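Local atomic coordinates of heat shock protease HtrA (Thermotoga maritima, PDB entry 1L1J), a protein that probably cleaves peptide bonds as a heat-shock serine endopeptidase of the HtrA family, represented here by its protease domain. Residues P215-T218 and V219-F222. Residues are numbered along the deposited sequence; the frame is centred on the assembly and turned at random.
Sequences PINT and VKKF
Helix 216-223, the last one modelled in this chymotrypsin-like protease domain, starts straight from strand 211-215, with P215 as the N-cap residue, and four i to i+4 backbone bonds wind P215-T218 onto V219-F222. V219 N opens the series by donating to P215 O at 3.2 Å. K220 N then bonds to I216 O and K221 N to N217 O, and F222 N closes the series on T218 O at 3.1 Å.

On the polar flank N217 and K220, one turn apart, run side by side in the same direction. Extended beyond CG, with CG anti to its carbonyl carbon (chi1 -66°), K220 passes CG over I216 O at 3.3 Å and carries NZ to N217 OD1, a weak hydrogen bond of 3.4 Å. Both ends also reach residues following strand 121-122: NZ donates to G123 O, OD1 accepts from S125 N, and ND2 donates to D124 OD1. With an alanine at K220, G123 O would probably lose its lysine donor, and N217 OD1 would keep the S125 amide but have no ammonium beside it.

The buried face of the helix bridges the two beta sheets of this fold: V219 rests on I105 of strand 105-109 in one sheet and on I197 of strand 193-198 in the other. Within the helix, I216 CG2 lies 4.2 Å from V219 CB, while the I216 side chain packs on F122 and V194. F222, with CG anti to the backbone N (chi1 167°), swings its ring away from the preceding turn and onto I105, the residue that follows D104, the predicted charge-relay aspartate; the side chain of T218 is about 9 Å from that of D104.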
loop_
_atom_site.group_PDB
_atom_site.type_symbol
_atom_site.label_atom_id
_atom_site.label_comp_id
_atom_site.label_asym_id
_atom_site.label_seq_id
_atom_site.Cartn_x
_atom_site.Cartn_y
_atom_site.Cartn_z
ATOM N N PRO A 215 6.817 -6.219 -6.477
ATOM C CA PRO A 215 7.349 -5.547 -7.671
ATOM C C PRO A 215 6.216 -5.116 -8.592
ATOM O O PRO A 215 5.291 -5.901 -8.823
ATOM C CB PRO A 215 8.203 -6.625 -8.322
ATOM C CG PRO A 215 8.551 -7.541 -7.175
ATOM C CD PRO A 215 7.294 -7.608 -6.395
ATOM N N ILE A 216 6.264 -3.897 -9.133
ATOM C CA ILE A 216 5.171 -3.488 -10.018
ATOM C C ILE A 216 5.086 -4.338 -11.278
ATOM O O ILE A 216 3.994 -4.586 -11.782
ATOM C CB ILE A 216 5.236 -2.007 -10.458
ATOM C CG1 ILE A 216 6.650 -1.477 -10.285
ATOM C CG2 ILE A 216 4.141 -1.209 -9.749
ATOM C CD1 ILE A 216 7.660 -2.224 -11.109
ATOM N N ASN A 217 6.223 -4.780 -11.802
ATOM C CA ASN A 217 6.185 -5.619 -12.988
ATOM C C ASN A 217 5.262 -6.795 -12.742
ATOM O O ASN A 217 4.589 -7.266 -13.647
ATOM C CB ASN A 217 7.576 -6.107 -13.333
ATOM C CG ASN A 217 8.343 -5.092 -14.125
ATOM O OD1 ASN A 217 8.194 -3.884 -13.910
ATOM N ND2 ASN A 217 9.174 -5.561 -15.051
ATOM N N THR A 218 5.229 -7.269 -11.508
ATOM C CA THR A 218 4.345 -8.364 -11.174
ATOM C C THR A 218 2.934 -7.789 -11.178
ATOM O O THR A 218 2.010 -8.397 -11.701
ATOM C CB THR A 218 4.682 -8.932 -9.789
ATOM O OG1 THR A 218 5.953 -9.589 -9.858
ATOM C CG2 THR A 218 3.614 -9.917 -9.323
ATOM N N VAL A 219 2.786 -6.599 -10.610
ATOM C CA VAL A 219 1.493 -5.932 -10.542
ATOM C C VAL A 219 0.940 -5.673 -11.948
ATOM O O VAL A 219 -0.260 -5.824 -12.189
ATOM C CB VAL A 219 1.608 -4.589 -9.762
ATOM C CG1 VAL A 219 0.227 -3.980 -9.542
ATOM C CG2 VAL A 219 2.303 -4.821 -8.422
ATOM N N LYS A 220 1.818 -5.291 -12.874
ATOM C CA LYS A 220 1.424 -5.032 -14.260
ATOM C C LYS A 220 0.870 -6.313 -14.898
ATOM O O LYS A 220 -0.149 -6.289 -15.587
ATOM C CB LYS A 220 2.619 -4.545 -15.085
ATOM C CG LYS A 220 3.179 -3.192 -14.691
ATOM C CD LYS A 220 4.354 -2.853 -15.584
ATOM C CE LYS A 220 5.137 -1.659 -15.082
ATOM N NZ LYS A 220 6.474 -1.611 -15.751
ATOM N N LYS A 221 1.549 -7.432 -14.676
ATOM C CA LYS A 221 1.082 -8.688 -15.225
ATOM C C LYS A 221 -0.278 -9.008 -14.619
ATOM O O LYS A 221 -1.084 -9.702 -15.237
ATOM C CB LYS A 221 2.073 -9.824 -14.931
ATOM C CG LYS A 221 3.436 -9.635 -15.599
ATOM C CD LYS A 221 4.358 -10.851 -15.440
ATOM C CE LYS A 221 5.742 -10.563 -16.037
ATOM N NZ LYS A 221 6.619 -11.769 -16.118
ATOM N N PHE A 222 -0.542 -8.509 -13.416
ATOM C CA PHE A 222 -1.835 -8.762 -12.791
ATOM C C PHE A 222 -2.869 -7.845 -13.417
ATOM O O PHE A 222 -3.902 -8.296 -13.902
ATOM C CB PHE A 222 -1.807 -8.493 -11.289
ATOM C CG PHE A 222 -3.178 -8.441 -10.673
ATOM C CD1 PHE A 222 -3.923 -9.603 -10.498
ATOM C CD2 PHE A 222 -3.748 -7.217 -10.319
ATOM C CE1 PHE A 222 -5.219 -9.551 -9.985
ATOM C CE2 PHE A 222 -5.041 -7.149 -9.806
ATOM C CZ PHE A 222 -5.782 -8.321 -9.638
#